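Ferric iron-binding periplasmic protein (Pseudomonas aeruginosa PAO1, PDB 6IVY) binds ferric iron in the periplasm and probably hands it to an ABC transporter for uptake into the cell. Local coordinates at residues V55-E60 against S226-L231; L6-H11 against V30-G35. All coordinates share one frame; numbering follows the deposited sequence.

Interaction 1: residues V55-E60 against S226-L231. With FE (Fe (III) ion), chain D.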
ATOM      1  N   VAL A  55     -18.406   1.681  -1.535  1.00 10.21           N
ATOM      2  CA  VAL A  55     -17.138   1.217  -2.092  1.00  7.94           C
ATOM      3  C   VAL A  55     -16.089   1.371  -1.006  1.00  8.75           C
ATOM      4  O   VAL A  55     -16.137   2.314  -0.212  1.00 11.54           O
ATOM      5  CB  VAL A  55     -16.737   1.999  -3.369  1.00  8.61           C
ATOM      6  CG1 VAL A  55     -15.266   1.786  -3.721  1.00  8.05           C
ATOM      7  CG2 VAL A  55     -17.619   1.622  -4.564  1.00 11.13           C
ATOM      8  N   LEU A  56     -15.151   0.436  -0.952  1.00  9.21           N
ATOM      9  CA  LEU A  56     -14.007   0.556  -0.067  1.00  5.40           C
ATOM     10  C   LEU A  56     -12.749   0.558  -0.916  1.00  9.92           C
ATOM     11  O   LEU A  56     -12.637  -0.224  -1.870  1.00  6.43           O
ATOM     12  CB  LEU A  56     -13.987  -0.580   0.944  1.00  7.18           C
ATOM     13  CG  LEU A  56     -12.684  -0.798   1.710  1.00  7.49           C
ATOM     14  CD1 LEU A  56     -12.376   0.344   2.689  1.00  6.79           C
ATOM     15  CD2 LEU A  56     -12.814  -2.145   2.420  1.00  4.82           C
ATOM     16  N   TYR A  57     -11.826   1.467  -0.570  1.00  8.30           N
ATOM     17  CA  TYR A  57     -10.583   1.730  -1.291  1.00  5.76           C
ATOM     18  C   TYR A  57      -9.467   1.732  -0.259  1.00  8.36           C
ATOM     19  O   TYR A  57      -9.513   2.521   0.693  1.00  9.05           O
ATOM     20  CB  TYR A  57     -10.664   3.091  -1.989  1.00  9.37           C
ATOM     21  CG  TYR A  57      -9.531   3.519  -2.919  1.00  6.45           C
ATOM     22  CD1 TYR A  57      -8.711   2.595  -3.568  1.00  6.49           C
ATOM     23  CD2 TYR A  57      -9.320   4.888  -3.172  1.00  7.81           C
ATOM     24  CE1 TYR A  57      -7.698   3.015  -4.444  1.00  6.29           C
ATOM     25  CE2 TYR A  57      -8.332   5.315  -4.039  1.00  7.36           C
ATOM     26  CZ  TYR A  57      -7.522   4.386  -4.677  1.00  7.64           C
ATOM     27  OH  TYR A  57      -6.537   4.860  -5.518  1.00  8.39           O
ATOM     28  N   THR A  58      -8.473   0.858  -0.434  1.00  6.92           N
ATOM     29  CA  THR A  58      -7.431   0.670   0.565  1.00  7.24           C
ATOM     30  C   THR A  58      -6.053   0.861  -0.049  1.00  5.56           C
ATOM     31  O   THR A  58      -5.861   0.731  -1.256  1.00  6.67           O
ATOM     32  CB  THR A  58      -7.496  -0.721   1.215  1.00  6.25           C
ATOM     33  OG1 THR A  58      -7.301  -1.737   0.222  1.00  6.45           O
ATOM     34  CG2 THR A  58      -8.848  -0.939   1.915  1.00  9.16           C
ATOM     35  N   GLU A  59      -5.085   1.168   0.813  1.00  7.98           N
ATOM     36  CA  GLU A  59      -3.692   1.222   0.383  1.00  6.76           C
ATOM     37  C   GLU A  59      -3.092  -0.163   0.183  1.00  8.27           C
ATOM     38  O   GLU A  59      -2.157  -0.321  -0.609  1.00  7.23           O
ATOM     39  CB  GLU A  59      -2.858   1.983   1.414  1.00  7.17           C
ATOM     40  CG  GLU A  59      -3.193   3.458   1.524  1.00  8.40           C
ATOM     41  CD  GLU A  59      -2.154   4.217   2.301  1.00  7.98           C
ATOM     42  OE1 GLU A  59      -1.006   4.274   1.829  1.00 11.10           O
ATOM     43  OE2 GLU A  59      -2.485   4.743   3.389  1.00  7.71           O
ATOM     44  N   GLU A  60      -3.604  -1.173   0.884  1.00  6.51           N
ATOM     45  CA  GLU A  60      -2.977  -2.492   0.918  1.00  7.19           C
ATOM     46  C   GLU A  60      -4.062  -3.559   0.864  1.00  7.58           C
ATOM     47  O   GLU A  60      -5.226  -3.293   1.175  1.00  8.15           O
ATOM     48  CB  GLU A  60      -2.137  -2.678   2.192  1.00  5.61           C
ATOM     49  CG  GLU A  60      -1.420  -1.424   2.648  1.00  5.66           C
ATOM     50  CD  GLU A  60      -0.218  -1.102   1.758  1.00  6.04           C
ATOM     51  OE1 GLU A  60       0.273   0.046   1.778  1.00  9.17           O
ATOM     52  OE2 GLU A  60       0.241  -2.005   1.031  1.00  7.94           O
ATOM     53  N   SER A 226      -2.681  -1.782  -3.687  1.00  8.83           N
ATOM     54  CA  SER A 226      -3.833  -1.012  -3.234  1.00  6.54           C
ATOM     55  C   SER A 226      -5.053  -1.406  -4.059  1.00  7.58           C
ATOM     56  O   SER A 226      -4.991  -1.435  -5.293  1.00  7.14           O
ATOM     57  CB  SER A 226      -3.530   0.483  -3.383  1.00  6.39           C
ATOM     58  OG  SER A 226      -4.688   1.248  -3.604  1.00  6.39           O
ATOM     59  N   GLY A 227      -6.168  -1.713  -3.395  1.00  7.58           N
ATOM     60  CA  GLY A 227      -7.317  -2.262  -4.093  1.00  7.71           C
ATOM     61  C   GLY A 227      -8.627  -1.628  -3.655  1.00  9.10           C
ATOM     62  O   GLY A 227      -8.667  -0.799  -2.738  1.00  8.74           O
ATOM     63  N   ALA A 228      -9.703  -2.037  -4.330  1.00  7.11           N
ATOM     64  CA  ALA A 228     -11.032  -1.511  -4.047  1.00  7.25           C
ATOM     65  C   ALA A 228     -12.074  -2.612  -4.211  1.00  6.46           C
ATOM     66  O   ALA A 228     -11.823  -3.640  -4.844  1.00  7.41           O
ATOM     67  CB  ALA A 228     -11.374  -0.319  -4.957  1.00  7.50           C
ATOM     68  N   ALA A 229     -13.250  -2.392  -3.619  1.00  6.55           N
ATOM     69  CA  ALA A 229     -14.318  -3.382  -3.684  1.00  7.10           C
ATOM     70  C   ALA A 229     -15.659  -2.688  -3.490  1.00 11.07           C
ATOM     71  O   ALA A 229     -15.736  -1.579  -2.946  1.00  7.85           O
ATOM     72  CB  ALA A 229     -14.123  -4.489  -2.637  1.00  6.53           C
ATOM     73  N   VAL A 230     -16.714  -3.364  -3.952  1.00  6.87           N
ATOM     74  CA  VAL A 230     -18.101  -2.937  -3.770  1.00  7.16           C
ATOM     75  C   VAL A 230     -18.669  -3.712  -2.588  1.00  7.79           C
ATOM     76  O   VAL A 230     -18.480  -4.933  -2.490  1.00  8.09           O
ATOM     77  CB  VAL A 230     -18.936  -3.182  -5.043  1.00  7.76           C
ATOM     78  CG1 VAL A 230     -20.417  -2.970  -4.761  1.00  9.34           C
ATOM     79  CG2 VAL A 230     -18.482  -2.259  -6.201  1.00  5.78           C
ATOM     80  N   LEU A 231     -19.331  -3.014  -1.670  1.00  8.80           N
ATOM     81  CA  LEU A 231     -19.905  -3.675  -0.505  1.00 10.31           C
ATOM     82  C   LEU A 231     -21.183  -4.413  -0.897  1.00  8.86           C
ATOM     83  O   LEU A 231     -22.058  -3.840  -1.546  1.00  8.04           O
ATOM     84  CB  LEU A 231     -20.197  -2.665   0.609  1.00  6.65           C
ATOM     85  CG  LEU A 231     -19.015  -2.170   1.444  1.00 12.15           C
ATOM     86  CD1 LEU A 231     -18.275  -3.402   1.983  1.00 13.93           C
ATOM     87  CD2 LEU A 231     -18.066  -1.222   0.699  1.00  5.92           C
TER
HETATM   88 FE    FE D 402       0.828   5.135   2.477  1.00  9.96          FE
HETATM   89  O   HOH W   1      -4.733   3.023  -5.524  1.00  8.05           O
HETATM   90  O   HOH W   2      -0.168   5.355   4.442  1.00  7.58           O
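Y57 borders S226, G227 and A228, and its side chain can be traced outward from the backbone. CB leaves on the face of the sheet that also carries V55, A228 and V230. With CG anti to the backbone N (chi1 -174°), the ring runs along the strand toward S226: CD1 has the carbonyl O of G227 at the ring edge, in plane, and packs obliquely on A228 CB at 4.2 Å. Y57 CE1 then comes 3.6 Å from S226 OG. At the tip, OH shares water 1 with that same hydroxyl, which receives a bond from the water.

S226 OG in turn donates to T58 O, 2.7 Å away and in the carbonyl plane. Backbone pairing is antiparallel, the strand axes at 170°: L56 N to A229 O and A229 N to L56 O are both 2.9 Å, and T58 N reaches G227 O in a nearly straight bond (170° at the hydrogen). At the far end, L231 CD2 packs 4.1 Å from L56 CB.

Beyond the pairing, E59 OE1 binds the iron at 2.1 Å, while R101 donates to the same oxygen and D37 accepts from E59 N. The hydroxyl and water links thus tie the strand end to S226 directly before the iron ligand, whose OE1 is shared by the metal and R101; the ferric ion and the arginine together probably favour a carboxylate here.

Interaction 2: residues L6-H11 against V30-G35. With FE (Fe (III) ion), chain D.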
ATOM      1  N   LEU A   6     -17.890   6.477  -0.095  1.00 10.71           N
ATOM      2  CA  LEU A   6     -16.608   5.827  -0.292  1.00  8.18           C
ATOM      3  C   LEU A   6     -15.864   5.825   1.037  1.00 11.22           C
ATOM      4  O   LEU A   6     -15.588   6.896   1.598  1.00 14.28           O
ATOM      5  CB  LEU A   6     -15.805   6.557  -1.367  1.00  9.71           C
ATOM      6  CG  LEU A   6     -14.325   6.195  -1.495  1.00 14.12           C
ATOM      7  CD1 LEU A   6     -14.175   4.798  -2.079  1.00  8.56           C
ATOM      8  CD2 LEU A   6     -13.584   7.226  -2.348  1.00  6.68           C
ATOM      9  N   TYR A   7     -15.552   4.640   1.547  1.00  7.68           N
ATOM     10  CA  TYR A   7     -14.640   4.519   2.679  1.00  9.31           C
ATOM     11  C   TYR A   7     -13.243   4.437   2.090  1.00 12.35           C
ATOM     12  O   TYR A   7     -12.928   3.487   1.361  1.00  7.40           O
ATOM     13  CB  TYR A   7     -14.947   3.291   3.535  1.00 10.36           C
ATOM     14  CG  TYR A   7     -16.132   3.415   4.471  1.00 10.45           C
ATOM     15  CD1 TYR A   7     -17.102   4.392   4.292  1.00 11.87           C
ATOM     16  CD2 TYR A   7     -16.293   2.518   5.516  1.00 12.84           C
ATOM     17  CE1 TYR A   7     -18.203   4.473   5.137  1.00 10.69           C
ATOM     18  CE2 TYR A   7     -17.379   2.587   6.364  1.00 16.45           C
ATOM     19  CZ  TYR A   7     -18.337   3.564   6.170  1.00 14.63           C
ATOM     20  OH  TYR A   7     -19.411   3.620   7.029  1.00 13.61           O
ATOM     21  N   ASN A   8     -12.423   5.451   2.371  1.00  8.26           N
ATOM     22  CA  ASN A   8     -11.162   5.674   1.676  1.00  9.16           C
ATOM     23  C   ASN A   8     -10.001   5.432   2.632  1.00 10.80           C
ATOM     24  O   ASN A   8      -9.684   6.286   3.471  1.00  8.00           O
ATOM     25  CB  ASN A   8     -11.096   7.085   1.111  1.00  6.70           C
ATOM     26  CG  ASN A   8      -9.765   7.369   0.443  1.00 10.28           C
ATOM     27  OD1 ASN A   8      -9.181   6.480  -0.177  1.00  8.41           O
ATOM     28  ND2 ASN A   8      -9.272   8.610   0.573  1.00  5.68           N
ATOM     29  N   GLY A   9      -9.371   4.258   2.502  1.00 10.14           N
ATOM     30  CA  GLY A   9      -8.120   4.029   3.198  1.00  8.04           C
ATOM     31  C   GLY A   9      -6.911   4.584   2.482  1.00  7.06           C
ATOM     32  O   GLY A   9      -5.839   4.674   3.083  1.00  8.24           O
ATOM     33  N   GLN A  10      -7.036   4.901   1.195  1.00  7.40           N
ATOM     34  CA  GLN A  10      -5.909   5.507   0.520  1.00  6.54           C
ATOM     35  C   GLN A  10      -5.685   6.909   1.065  1.00  7.96           C
ATOM     36  O   GLN A  10      -6.508   7.467   1.801  1.00  6.30           O
ATOM     37  CB  GLN A  10      -6.122   5.551  -0.987  1.00  6.37           C
ATOM     38  CG  GLN A  10      -5.322   4.501  -1.751  1.00  7.71           C
ATOM     39  CD  GLN A  10      -3.906   4.952  -2.096  1.00  8.50           C
ATOM     40  OE1 GLN A  10      -3.259   5.675  -1.327  1.00 10.47           O
ATOM     41  NE2 GLN A  10      -3.421   4.533  -3.256  1.00  7.47           N
ATOM     42  N   HIS A  11      -4.553   7.477   0.691  1.00  6.07           N
ATOM     43  CA  HIS A  11      -4.220   8.825   1.138  1.00  9.98           C
ATOM     44  C   HIS A  11      -5.295   9.809   0.700  1.00 11.58           C
ATOM     45  O   HIS A  11      -5.882   9.671  -0.377  1.00 10.32           O
ATOM     46  CB  HIS A  11      -2.845   9.206   0.605  1.00  8.75           C
ATOM     47  CG  HIS A  11      -1.742   8.452   1.275  1.00 11.09           C
ATOM     48  ND1 HIS A  11      -1.200   8.845   2.480  1.00 10.89           N
ATOM     49  CD2 HIS A  11      -1.138   7.286   0.952  1.00  8.20           C
ATOM     50  CE1 HIS A  11      -0.278   7.975   2.851  1.00  9.48           C
ATOM     51  NE2 HIS A  11      -0.224   7.018   1.944  1.00 10.83           N
ATOM     52  N   VAL A  30     -19.969  11.726  -4.545  1.00 21.13           N
ATOM     53  CA  VAL A  30     -19.255  10.768  -3.707  1.00 17.65           C
ATOM     54  C   VAL A  30     -18.960  11.438  -2.369  1.00 13.77           C
ATOM     55  O   VAL A  30     -18.193  12.406  -2.306  1.00 13.08           O
ATOM     56  CB  VAL A  30     -17.966  10.271  -4.376  1.00 13.79           C
ATOM     57  CG1 VAL A  30     -17.298   9.205  -3.515  1.00 13.05           C
ATOM     58  CG2 VAL A  30     -18.262   9.715  -5.756  1.00 11.85           C
ATOM     59  N   LYS A  31     -19.588  10.950  -1.306  1.00  9.22           N
ATOM     60  CA  LYS A  31     -19.199  11.328   0.043  1.00 10.25           C
ATOM     61  C   LYS A  31     -18.054  10.418   0.476  1.00 13.77           C
ATOM     62  O   LYS A  31     -18.040   9.229   0.144  1.00 13.51           O
ATOM     63  CB  LYS A  31     -20.379  11.205   1.008  1.00 13.76           C
ATOM     64  CG  LYS A  31     -21.510  12.173   0.716  1.00 19.75           C
ATOM     65  CD  LYS A  31     -22.570  12.149   1.821  1.00 31.38           C
ATOM     66  CE  LYS A  31     -23.149  10.743   2.029  1.00 36.21           C
ATOM     67  NZ  LYS A  31     -24.492  10.777   2.692  1.00 45.49           N
ATOM     68  N   ILE A  32     -17.072  10.978   1.179  1.00  9.65           N
ATOM     69  CA  ILE A  32     -15.862  10.239   1.536  1.00  8.12           C
ATOM     70  C   ILE A  32     -15.762  10.164   3.055  1.00 13.48           C
ATOM     71  O   ILE A  32     -15.935  11.177   3.745  1.00 13.23           O
ATOM     72  CB  ILE A  32     -14.599  10.888   0.936  1.00 12.29           C
ATOM     73  CG1 ILE A  32     -14.659  10.882  -0.592  1.00 13.30           C
ATOM     74  CG2 ILE A  32     -13.320  10.171   1.419  1.00  7.97           C
ATOM     75  CD1 ILE A  32     -13.493  11.582  -1.257  1.00 12.96           C
ATOM     76  N   ARG A  33     -15.510   8.964   3.576  1.00 11.98           N
ATOM     77  CA  ARG A  33     -15.030   8.799   4.941  1.00 10.83           C
ATOM     78  C   ARG A  33     -13.585   8.331   4.840  1.00 14.30           C
ATOM     79  O   ARG A  33     -13.318   7.223   4.356  1.00 11.92           O
ATOM     80  CB  ARG A  33     -15.854   7.804   5.757  1.00 12.48           C
ATOM     81  CG  ARG A  33     -15.045   7.258   6.972  1.00 12.64           C
ATOM     82  CD  ARG A  33     -15.899   6.482   7.948  1.00 14.77           C
ATOM     83  NE  ARG A  33     -17.023   7.302   8.345  1.00 15.73           N
ATOM     84  CZ  ARG A  33     -17.018   8.134   9.380  1.00 18.84           C
ATOM     85  NH1 ARG A  33     -15.942   8.236  10.165  1.00 11.46           N
ATOM     86  NH2 ARG A  33     -18.106   8.856   9.637  1.00 15.60           N
ATOM     87  N   LYS A  34     -12.660   9.175   5.287  1.00  8.57           N
ATOM     88  CA  LYS A  34     -11.244   8.837   5.281  1.00  9.77           C
ATOM     89  C   LYS A  34     -10.859   8.140   6.582  1.00 11.54           C
ATOM     90  O   LYS A  34     -11.317   8.519   7.664  1.00 12.33           O
ATOM     91  CB  LYS A  34     -10.412  10.106   5.073  1.00 10.86           C
ATOM     92  CG  LYS A  34      -8.956   9.990   5.420  1.00 15.64           C
ATOM     93  CD  LYS A  34      -8.266   9.029   4.500  1.00 14.44           C
ATOM     94  CE  LYS A  34      -6.912   8.667   5.071  1.00 13.04           C
ATOM     95  NZ  LYS A  34      -6.459   7.381   4.494  1.00  7.14           N
ATOM     96  N   GLY A  35     -10.030   7.110   6.468  1.00  8.52           N
ATOM     97  CA  GLY A  35      -9.482   6.465   7.649  1.00 13.06           C
ATOM     98  C   GLY A  35      -8.339   5.535   7.285  1.00 12.94           C
ATOM     99  O   GLY A  35      -7.896   5.486   6.135  1.00 11.15           O
TER
HETATM  100 FE    FE D 402       0.828   5.135   2.477  1.00  9.96          FE
HETATM  101  O   HOH W   2      -0.168   5.355   4.442  1.00  7.58           O
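The Y7 ring carries R33 CD over the centre of one face, a CH-pi contact 4.2 Å from the centroid and 12° off the normal. At the guanidinium edge, near its plane, lies Y7 CE1; the two planes stand 74° apart, so the aliphatic arm makes the contact and the cationic group does not stack. R33 CB adds to this beside Y7 CD1. The phenol OH bonds to E47, and L40, Q43 and I44 of helix 37-47 pack on the tyrosine.

On the other face of the sheet, L6 CB meets V30 CG1 at 3.7 Å and L6 CD2 lies alongside I32 CG1, while N8 CB packs on I32 CG2. The strands run parallel: L6 N bonds to K31 O, R33 N to L6 O and N8 N to R33 O, the last at 2.8 Å and 175° at the hydrogen. G35 N to N8 O, 3.1 Å, completes the bridge of N8 with K34, its donor above the carbonyl plane. This is the parallel pairing of a beta-alpha-beta unit, with helix 12-26 as the crossover; A19 packs on V30 and I32.

The K34 chain bends at chi2, bringing CD to 3.3 Å from N8 O and NZ to 2.7 Å from Q10 O. NZ also donates to G35 O. H11, at the N-cap of helix 12-26, binds iron through NE2 at 2.2 Å, and its N donates to Q10 OE1. K34 NZ thus links the carbonyl of Q10, the residue before the histidine, to that of G35 at the end of its own strand, which probably helps to fix the course of the backbone leading to the metal.

Interactions 1 and 2 are successive pairings in one sheet, their centres 10 Å apart, because strand 3-8 runs parallel beside strand 55-57. V55 O lies 3.0 Å from Y7 N, a probable hydrogen bond that joins the two ladders. Each contact ends in a loop bearing an iron ligand, and the ligand atoms E59 OE1 and H11 NE2 are 2.9 Å apart on the metal. E59 CG also packs 3.3 Å from G9 O. Water 2, 2.2 Å from the iron, belongs to both contacts and donates to E59 OE2. Y195 and Y196 bind the same ion through their OH atoms.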